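Local coordinates for uncharacterized protein (Brachypodium distachyon, PDB 4ME2) that probably binds specific RNA sequences, as a helical-repeat pentatricopeptide repeat protein of the THA8 type linked to chloroplast group II intron RNA, at residues A[84-89]-A[111-116]; A[91-96]-A[122-127]; A[174-179]-A[203-208]. One frame throughout, in Å; residues are numbered along the deposited sequence.

Contact 1 of 3, residues A[84-89]-A[111-116]; sequences DLLAAM and EPWYRP
Trp113 sets its CG between the backbone N and the carbonyl carbon (chi1 48°), and Leu86 carries its own CG beside the backbone N (chi1 -62°); with Leu85 one position earlier on the same helix, these rotations bring a methyl of each leucine up to the benzo part of the indole. The contact belongs to the helix-turn-helix array of a pentatricopeptide repeat protein. Residues 84-89 lie within helix 82-94, while 111-116 lie in the linker between helices 98-109 and 118-126, which contains a type I beta turn from Glu111 to Tyr114. The turn is closed by Tyr114 N donating to Glu111 O at 3.1 Å, and from it the indole reaches back to the helix.

The two leucines meet the indole differently. Leu85 CD2 lies at the ring edge, near its plane, 3.9 Å from Trp113 CZ2. Leu86 and Trp113 point toward each other from opposite directions, with Leu86 CD2 3.9 Å from Trp113 CH2. No hydrogen bond joins the segments, and the contact between them is apolar. An alanine in place of Trp113 would probably leave Leu86 CD2 without its linker partner, Leu85 CD2 with only the more distant Glu111 CG, and a gap where the indole lay.

Leu85 and Trp113 both also touch Ala108, so helix 98-109 takes part in the packing as well. Glu111 adds aliphatic carbon on two fronts: its CG lies 4.3 Å from Leu85 CD2, and its CB stands 3.4 Å above the plane of the Trp113 ring, offset toward the rim.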
loop_
_atom_site.group_PDB
_atom_site.type_symbol
_atom_site.label_atom_id
_atom_site.label_comp_id
_atom_site.label_asym_id
_atom_site.label_seq_id
_atom_site.Cartn_x
_atom_site.Cartn_y
_atom_site.Cartn_z
ATOM N N ASP A 84 -19.782 4.932 4.599
ATOM C CA ASP A 84 -19.462 5.357 5.960
ATOM C C ASP A 84 -18.080 4.871 6.400
ATOM O O ASP A 84 -17.342 5.599 7.074
ATOM C CB ASP A 84 -20.545 4.893 6.935
ATOM C CG ASP A 84 -21.905 5.530 6.648
ATOM O OD1 ASP A 84 -21.955 6.741 6.349
ATOM O OD2 ASP A 84 -22.926 4.814 6.713
ATOM N N LEU A 85 -17.715 3.650 6.017
ATOM C CA LEU A 85 -16.392 3.138 6.373
ATOM C C LEU A 85 -15.285 3.973 5.732
ATOM O O LEU A 85 -14.320 4.364 6.397
ATOM C CB LEU A 85 -16.235 1.661 5.990
ATOM C CG LEU A 85 -14.870 1.039 6.336
ATOM C CD1 LEU A 85 -14.516 1.248 7.801
ATOM C CD2 LEU A 85 -14.816 -0.444 6.000
ATOM N N LEU A 86 -15.418 4.231 4.436
ATOM C CA LEU A 86 -14.434 5.025 3.721
ATOM C C LEU A 86 -14.397 6.466 4.234
ATOM O O LEU A 86 -13.337 7.083 4.242
ATOM C CB LEU A 86 -14.688 4.978 2.212
ATOM C CG LEU A 86 -14.581 3.595 1.555
ATOM C CD1 LEU A 86 -15.041 3.658 0.105
ATOM C CD2 LEU A 86 -13.166 3.042 1.640
ATOM N N ALA A 87 -15.543 6.990 4.661
ATOM C CA ALA A 87 -15.595 8.351 5.211
ATOM C C ALA A 87 -14.883 8.405 6.557
ATOM O O ALA A 87 -14.163 9.365 6.837
ATOM C CB ALA A 87 -17.031 8.846 5.341
ATOM N N ALA A 88 -15.084 7.374 7.378
ATOM C CA ALA A 88 -14.404 7.269 8.675
ATOM C C ALA A 88 -12.893 7.166 8.480
ATOM O O ALA A 88 -12.118 7.834 9.171
ATOM C CB ALA A 88 -14.922 6.078 9.467
ATOM N N MET A 89 -12.477 6.322 7.536
ATOM C CA MET A 89 -11.062 6.204 7.194
ATOM C C MET A 89 -10.469 7.552 6.797
ATOM O O MET A 89 -9.415 7.946 7.298
ATOM C CB MET A 89 -10.871 5.197 6.056
ATOM C CG MET A 89 -9.421 4.956 5.688
ATOM S SD MET A 89 -9.286 3.872 4.258
ATOM C CE MET A 89 -9.970 4.927 2.987
ATOM N N GLU A 111 -13.739 -6.315 3.044
ATOM C CA GLU A 111 -15.143 -6.170 2.651
ATOM C C GLU A 111 -15.401 -6.653 1.229
ATOM O O GLU A 111 -14.544 -6.506 0.356
ATOM C CB GLU A 111 -15.624 -4.722 2.806
ATOM C CG GLU A 111 -15.748 -4.258 4.250
ATOM C CD GLU A 111 -16.713 -5.105 5.064
ATOM O OE1 GLU A 111 -17.917 -4.791 5.087
ATOM O OE2 GLU A 111 -16.271 -6.087 5.689
ATOM N N PRO A 112 -16.598 -7.216 0.990
ATOM C CA PRO A 112 -16.953 -7.734 -0.332
ATOM C C PRO A 112 -16.866 -6.707 -1.463
ATOM O O PRO A 112 -16.625 -7.088 -2.603
ATOM C CB PRO A 112 -18.405 -8.185 -0.156
ATOM C CG PRO A 112 -18.539 -8.477 1.294
ATOM C CD PRO A 112 -17.657 -7.471 1.983
ATOM N N TRP A 113 -17.071 -5.426 -1.161
ATOM C CA TRP A 113 -17.044 -4.382 -2.185
ATOM C C TRP A 113 -15.665 -3.867 -2.527
ATOM O O TRP A 113 -15.498 -3.107 -3.488
ATOM C CB TRP A 113 -17.967 -3.231 -1.791
ATOM C CG TRP A 113 -17.768 -2.769 -0.377
ATOM C CD1 TRP A 113 -18.554 -3.061 0.732
ATOM C CD2 TRP A 113 -16.681 -1.929 0.131
ATOM N NE1 TRP A 113 -18.047 -2.458 1.861
ATOM C CE2 TRP A 113 -16.927 -1.765 1.567
ATOM C CE3 TRP A 113 -15.582 -1.303 -0.445
ATOM C CZ2 TRP A 113 -16.088 -1.005 2.374
ATOM C CZ3 TRP A 113 -14.740 -0.540 0.377
ATOM C CH2 TRP A 113 -14.991 -0.395 1.752
ATOM N N TYR A 114 -14.658 -4.289 -1.764
ATOM C CA TYR A 114 -13.318 -3.707 -1.882
ATOM C C TYR A 114 -12.616 -4.010 -3.203
ATOM O O TYR A 114 -12.641 -5.144 -3.681
ATOM C CB TYR A 114 -12.437 -4.146 -0.710
ATOM C CG TYR A 114 -11.084 -3.475 -0.685
ATOM C CD1 TYR A 114 -10.942 -2.169 -0.219
ATOM C CD2 TYR A 114 -9.946 -4.143 -1.134
ATOM C CE1 TYR A 114 -9.705 -1.550 -0.199
ATOM C CE2 TYR A 114 -8.703 -3.528 -1.119
ATOM C CZ TYR A 114 -8.593 -2.231 -0.655
ATOM O OH TYR A 114 -7.370 -1.608 -0.627
ATOM N N ARG A 115 -11.997 -2.980 -3.774
ATOM C CA ARG A 115 -11.129 -3.114 -4.945
ATOM C C ARG A 115 -9.758 -2.483 -4.699
ATOM O O ARG A 115 -9.656 -1.265 -4.531
ATOM C CB ARG A 115 -11.767 -2.465 -6.165
ATOM C CG ARG A 115 -12.957 -3.225 -6.720
ATOM C CD ARG A 115 -14.132 -2.290 -6.939
ATOM N NE ARG A 115 -13.977 -1.430 -8.112
ATOM C CZ ARG A 115 -14.360 -1.752 -9.346
ATOM N NH1 ARG A 115 -14.920 -2.929 -9.594
ATOM N NH2 ARG A 115 -14.176 -0.895 -10.340
ATOM N N PRO A 116 -8.697 -3.306 -4.707
ATOM C CA PRO A 116 -7.342 -2.810 -4.461
ATOM C C PRO A 116 -6.996 -1.640 -5.374
ATOM O O PRO A 116 -7.205 -1.712 -6.589
ATOM C CB PRO A 116 -6.460 -4.017 -4.789
ATOM C CG PRO A 116 -7.338 -5.194 -4.546
ATOM C CD PRO A 116 -8.713 -4.759 -4.960
#

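Contact 2 of 3, residues A[91-96]-A[122-127]; sequences ELQRQG and ATFVSS
Gln93 places NE2 over one face of the Phe124 ring, with CD near the CZ rim and OE1 beyond it, and the amide and ring planes are only 21° apart. The two side chains cross at about a right angle, yet their flat ends are nearly parallel. Gln93 CD is 3.8 Å from Phe124 CZ. The glutamine reaches this far because its chain is extended beyond CG (chi2 176°). The near-parallel planes leave NE2 able to donate to a water. Thr123 meets the same amide from the preceding position along its helix: its methyl CG2 packs 3.8 Å from Gln93 NE2, with the two side chains again crossing steeply. The arrangement packs together two helices of the pentatricopeptide-repeat helical array that are separated in sequence by a single helix.

The amide nitrogen is served by that water, which accepts from Gln93 NE2 at 3.0 Å and donates to Ser127 OG at 2.8 Å, bridging the two segments, which share no direct hydrogen bond. Ser127 OG in turn donates to Thr123 O at 2.8 Å. That carbonyl also accepts from Ser127 N, the two donors reaching it from opposite faces of its plane, so the hydroxyl that receives the water is itself held against the last helical turn. Beyond Gln93, the chain leaves its helix through a Schellman motif at Gly96, whose positive phi (84°) suits a residue lacking CB.

Gln93 and Phe124 both pack on Ala101 of helix 98-109, which lies between helices 82-94 and 118-126 in the chain, while on the far flank Val125 turns to helix 168-180, touching Leu174, Ala177 and Leu178.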
loop_
_atom_site.group_PDB
_atom_site.type_symbol
_atom_site.label_atom_id
_atom_site.label_comp_id
_atom_site.label_asym_id
_atom_site.label_seq_id
_atom_site.Cartn_x
_atom_site.Cartn_y
_atom_site.Cartn_z
ATOM N N GLU A 91 -11.544 10.574 7.378
ATOM C CA GLU A 91 -11.527 11.531 8.479
ATOM C C GLU A 91 -10.388 11.252 9.458
ATOM O O GLU A 91 -9.761 12.180 9.975
ATOM C CB GLU A 91 -12.864 11.556 9.205
ATOM C CG GLU A 91 -12.910 12.495 10.409
ATOM C CD GLU A 91 -12.731 13.970 10.055
ATOM O OE1 GLU A 91 -12.689 14.329 8.858
ATOM O OE2 GLU A 91 -12.641 14.790 10.993
ATOM N N LEU A 92 -10.115 9.979 9.716
ATOM C CA LEU A 92 -8.961 9.630 10.541
ATOM C C LEU A 92 -7.654 10.083 9.876
ATOM O O LEU A 92 -6.753 10.581 10.552
ATOM C CB LEU A 92 -8.940 8.132 10.851
ATOM C CG LEU A 92 -10.027 7.624 11.800
ATOM C CD1 LEU A 92 -10.227 6.134 11.581
ATOM C CD2 LEU A 92 -9.719 7.925 13.266
ATOM N N GLN A 93 -7.566 9.915 8.555
ATOM C CA GLN A 93 -6.434 10.416 7.769
ATOM C C GLN A 93 -6.283 11.926 7.945
ATOM O O GLN A 93 -5.183 12.417 8.203
ATOM C CB GLN A 93 -6.615 10.106 6.276
ATOM C CG GLN A 93 -6.420 8.656 5.858
ATOM C CD GLN A 93 -6.714 8.439 4.379
ATOM O OE1 GLN A 93 -7.836 8.094 4.006
ATOM N NE2 GLN A 93 -5.711 8.664 3.529
ATOM N N ARG A 94 -7.395 12.651 7.816
ATOM C CA ARG A 94 -7.389 14.119 7.874
ATOM C C ARG A 94 -6.939 14.631 9.240
ATOM O O ARG A 94 -6.195 15.614 9.330
ATOM C CB ARG A 94 -8.772 14.688 7.533
ATOM C CG ARG A 94 -8.783 16.193 7.290
ATOM C CD ARG A 94 -10.196 16.758 7.313
ATOM N NE ARG A 94 -10.823 16.595 8.622
ATOM C CZ ARG A 94 -10.596 17.383 9.669
ATOM N NH1 ARG A 94 -9.752 18.404 9.572
ATOM N NH2 ARG A 94 -11.211 17.148 10.820
ATOM N N GLN A 95 -7.386 13.954 10.292
ATOM C CA GLN A 95 -7.010 14.301 11.664
ATOM C C GLN A 95 -5.559 13.934 11.984
ATOM O O GLN A 95 -5.032 14.333 13.023
ATOM C CB GLN A 95 -7.967 13.647 12.665
ATOM C CG GLN A 95 -9.389 14.184 12.587
ATOM C CD GLN A 95 -10.329 13.562 13.600
ATOM O OE1 GLN A 95 -11.548 13.650 13.456
ATOM N NE2 GLN A 95 -9.776 12.940 14.631
ATOM N N GLY A 96 -4.917 13.189 11.090
ATOM C CA GLY A 96 -3.525 12.781 11.283
ATOM C C GLY A 96 -3.340 11.536 12.136
ATOM O O GLY A 96 -2.223 11.236 12.562
ATOM N N ALA A 122 -0.544 4.245 -2.055
ATOM C CA ALA A 122 0.506 5.250 -2.186
ATOM C C ALA A 122 0.275 6.410 -1.225
ATOM O O ALA A 122 1.224 6.907 -0.621
ATOM C CB ALA A 122 0.612 5.749 -3.624
ATOM N N THR A 123 -0.983 6.821 -1.070
ATOM C CA THR A 123 -1.332 7.900 -0.143
ATOM C C THR A 123 -1.018 7.540 1.318
ATOM O O THR A 123 -0.496 8.370 2.070
ATOM C CB THR A 123 -2.792 8.350 -0.331
ATOM O OG1 THR A 123 -2.920 8.946 -1.630
ATOM C CG2 THR A 123 -3.185 9.379 0.724
ATOM N N PHE A 124 -1.306 6.301 1.712
ATOM C CA PHE A 124 -0.941 5.846 3.053
ATOM C C PHE A 124 0.572 5.794 3.244
ATOM O O PHE A 124 1.073 6.067 4.330
ATOM C CB PHE A 124 -1.592 4.498 3.371
ATOM C CG PHE A 124 -2.986 4.623 3.903
ATOM C CD1 PHE A 124 -3.210 4.710 5.273
ATOM C CD2 PHE A 124 -4.079 4.692 3.040
ATOM C CE1 PHE A 124 -4.495 4.841 5.777
ATOM C CE2 PHE A 124 -5.370 4.826 3.541
ATOM C CZ PHE A 124 -5.575 4.901 4.912
ATOM N N VAL A 125 1.306 5.457 2.188
ATOM C CA VAL A 125 2.762 5.432 2.275
ATOM C C VAL A 125 3.318 6.841 2.488
ATOM O O VAL A 125 4.116 7.074 3.404
ATOM C CB VAL A 125 3.410 4.791 1.029
ATOM C CG1 VAL A 125 4.928 4.907 1.090
ATOM C CG2 VAL A 125 3.004 3.327 0.905
ATOM N N SER A 126 2.895 7.772 1.635
ATOM C CA SER A 126 3.384 9.152 1.676
ATOM C C SER A 126 3.020 9.893 2.963
ATOM O O SER A 126 3.765 10.768 3.412
ATOM C CB SER A 126 2.875 9.925 0.457
ATOM O OG SER A 126 3.398 9.353 -0.730
ATOM N N SER A 127 1.886 9.532 3.552
ATOM C CA SER A 127 1.394 10.182 4.765
ATOM C C SER A 127 1.891 9.508 6.039
ATOM O O SER A 127 1.619 9.995 7.138
ATOM C CB SER A 127 -0.141 10.252 4.758
ATOM O OG SER A 127 -0.728 8.957 4.825
HETATM O O HOH W 1 -3.363 9.819 5.062
#

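Contact 3 of 3, residues A[174-179]-A[203-208]; sequences LVRALV and DEYMYR
Helices 168-180 and 204-216 pack together in the helical array of the pentatricopeptide repeat protein, with helix 184-197 between them in sequence. The pairing centres on Val175 and Met206, whose CA atoms are 8.1 Å apart. Met206 starts with its CG opposite the backbone N (chi1 173°) and then bends at chi2 and chi3, which carries the thioether across the valine at about a right angle. The sulfur and terminal methyl share the contact: Met206 CE lies 3.9 Å from Val175 CG2, while Met206 SD rests 4.0 Å from Val175 CG1. Val175 also touches Val190 of helix 184-197, and Val209 and Met210 further along helix 204-216, so the valine is part of a larger apolar patch.

On the more exposed side, Tyr205 extends across Arg176, with the guanidinium and phenol planes 75° apart. The modelled approach of the arginine chain to the hydroxyl is too tight to be reliable. At the start of helix 204-216, Asp203 caps: its OD2 accepts from Tyr205 N at 3.0 Å, with the donor above the carboxylate plane.

Chemically the interface is divided. Buried valine and methionine supply apolar contact without a hydrogen bond across the segments, whereas the arginine-tyrosine side is exposed and its details are less certain.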
loop_
_atom_site.group_PDB
_atom_site.type_symbol
_atom_site.label_atom_id
_atom_site.label_comp_id
_atom_site.label_asym_id
_atom_site.label_seq_id
_atom_site.Cartn_x
_atom_site.Cartn_y
_atom_site.Cartn_z
ATOM N N LEU A 174 2.733 4.110 -6.344
ATOM C CA LEU A 174 3.034 3.364 -5.123
ATOM C C LEU A 174 4.540 3.141 -4.974
ATOM O O LEU A 174 5.102 3.335 -3.889
ATOM C CB LEU A 174 2.276 2.037 -5.095
ATOM C CG LEU A 174 2.636 1.077 -3.955
ATOM C CD1 LEU A 174 2.391 1.701 -2.586
ATOM C CD2 LEU A 174 1.848 -0.216 -4.088
ATOM N N VAL A 175 5.196 2.754 -6.064
ATOM C CA VAL A 175 6.633 2.487 -6.024
ATOM C C VAL A 175 7.420 3.774 -5.730
ATOM O O VAL A 175 8.356 3.768 -4.933
ATOM C CB VAL A 175 7.127 1.803 -7.323
ATOM C CG1 VAL A 175 8.644 1.816 -7.385
ATOM C CG2 VAL A 175 6.596 0.375 -7.414
ATOM N N ARG A 176 7.029 4.876 -6.369
ATOM C CA ARG A 176 7.596 6.200 -6.081
ATOM C C ARG A 176 7.464 6.545 -4.600
ATOM O O ARG A 176 8.404 7.035 -3.967
ATOM C CB ARG A 176 6.835 7.273 -6.862
ATOM C CG ARG A 176 7.543 7.898 -8.049
ATOM C CD ARG A 176 6.628 8.944 -8.692
ATOM N NE ARG A 176 6.717 10.262 -8.059
ATOM C CZ ARG A 176 6.020 11.330 -8.438
ATOM N NH1 ARG A 176 5.165 11.248 -9.448
ATOM N NH2 ARG A 176 6.170 12.483 -7.804
ATOM N N ALA A 177 6.273 6.307 -4.060
ATOM C CA ALA A 177 6.002 6.659 -2.669
ATOM C C ALA A 177 6.869 5.821 -1.741
ATOM O O ALA A 177 7.438 6.339 -0.783
ATOM C CB ALA A 177 4.524 6.490 -2.341
ATOM N N LEU A 178 6.989 4.530 -2.037
ATOM C CA LEU A 178 7.787 3.640 -1.192
ATOM C C LEU A 178 9.257 4.045 -1.184
ATOM O O LEU A 178 9.887 4.101 -0.129
ATOM C CB LEU A 178 7.642 2.188 -1.644
ATOM C CG LEU A 178 6.279 1.544 -1.379
ATOM C CD1 LEU A 178 6.126 0.248 -2.164
ATOM C CD2 LEU A 178 6.080 1.306 0.111
ATOM N N VAL A 179 9.805 4.323 -2.360
ATOM C CA VAL A 179 11.199 4.736 -2.457
ATOM C C VAL A 179 11.437 6.054 -1.702
ATOM O O VAL A 179 12.378 6.156 -0.911
ATOM C CB VAL A 179 11.663 4.803 -3.922
ATOM C CG1 VAL A 179 12.961 5.570 -4.030
ATOM C CG2 VAL A 179 11.821 3.388 -4.483
ATOM N N ASP A 203 7.341 1.390 -18.138
ATOM C CA ASP A 203 8.010 2.466 -18.872
ATOM C C ASP A 203 9.447 2.682 -18.398
ATOM O O ASP A 203 9.883 2.083 -17.413
ATOM C CB ASP A 203 7.203 3.770 -18.730
ATOM C CG ASP A 203 7.875 4.966 -19.403
ATOM O OD1 ASP A 203 8.242 4.861 -20.595
ATOM O OD2 ASP A 203 8.036 6.013 -18.739
ATOM N N GLU A 204 10.180 3.539 -19.109
ATOM C CA GLU A 204 11.513 3.957 -18.682
ATOM C C GLU A 204 11.457 4.575 -17.296
ATOM O O GLU A 204 12.352 4.357 -16.478
ATOM C CB GLU A 204 12.117 4.964 -19.661
ATOM C CG GLU A 204 13.454 5.538 -19.213
ATOM C CD GLU A 204 14.091 6.440 -20.254
ATOM O OE1 GLU A 204 13.353 7.071 -21.043
ATOM O OE2 GLU A 204 15.336 6.524 -20.279
ATOM N N TYR A 205 10.404 5.353 -17.046
ATOM C CA TYR A 205 10.212 5.999 -15.749
ATOM C C TYR A 205 10.240 5.026 -14.564
ATOM O O TYR A 205 10.889 5.303 -13.567
ATOM C CB TYR A 205 8.931 6.839 -15.737
ATOM C CG TYR A 205 8.715 7.619 -14.461
ATOM C CD1 TYR A 205 9.705 8.459 -13.959
ATOM C CD2 TYR A 205 7.515 7.519 -13.761
ATOM C CE1 TYR A 205 9.513 9.172 -12.792
ATOM C CE2 TYR A 205 7.309 8.233 -12.596
ATOM C CZ TYR A 205 8.313 9.054 -12.117
ATOM O OH TYR A 205 8.117 9.769 -10.968
ATOM N N MET A 206 9.543 3.897 -14.664
ATOM C CA MET A 206 9.577 2.912 -13.580
ATOM C C MET A 206 11.003 2.430 -13.313
ATOM O O MET A 206 11.413 2.294 -12.159
ATOM C CB MET A 206 8.678 1.721 -13.888
ATOM C CG MET A 206 8.795 0.572 -12.897
ATOM S SD MET A 206 8.237 0.975 -11.229
ATOM C CE MET A 206 6.515 0.498 -11.330
ATOM N N TYR A 207 11.747 2.167 -14.384
ATOM C CA TYR A 207 13.126 1.693 -14.253
ATOM C C TYR A 207 14.014 2.719 -13.560
ATOM O O TYR A 207 14.813 2.374 -12.688
ATOM C CB TYR A 207 13.717 1.331 -15.618
ATOM C CG TYR A 207 13.008 0.200 -16.318
ATOM C CD1 TYR A 207 12.772 -1.007 -15.669
ATOM C CD2 TYR A 207 12.581 0.332 -17.636
ATOM C CE1 TYR A 207 12.122 -2.050 -16.308
ATOM C CE2 TYR A 207 11.929 -0.702 -18.281
ATOM C CZ TYR A 207 11.706 -1.888 -17.615
ATOM O OH TYR A 207 11.062 -2.916 -18.251
ATOM N N ARG A 208 13.879 3.981 -13.952
ATOM C CA ARG A 208 14.710 5.032 -13.387
ATOM C C ARG A 208 14.400 5.236 -11.907
ATOM O O ARG A 208 15.311 5.420 -11.103
ATOM C CB ARG A 208 14.541 6.343 -14.158
ATOM C CG ARG A 208 14.938 6.261 -15.628
ATOM C CD ARG A 208 14.891 7.629 -16.288
ATOM N NE ARG A 208 15.605 8.619 -15.483
ATOM C CZ ARG A 208 15.896 9.857 -15.873
ATOM N NH1 ARG A 208 15.542 10.289 -17.079
ATOM N NH2 ARG A 208 16.553 10.666 -15.050
#

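From the N terminus, helix 82-94 supplies the first segment of both contact 1 and contact 2. Contact 1 closes a loop at the linker 111-116, after helix 98-109, but contact 2 has already opened at 91-96 and closes only at 122-127 in helix 118-126; the two therefore cross, and they touch where Met89 SD lies 3.9 Å from Phe124 CZ. Contact 3 follows in series, opening on helix 168-180 and closing on helix 204-216. It meets contact 2 where Ala122, Val125 and Ser126 pack on Leu174 and Ala177, whereas contact 1 lies across the chain's centre from it. Contact 1 ties a helix to a linker; contacts 2 and 3 each skip one helix.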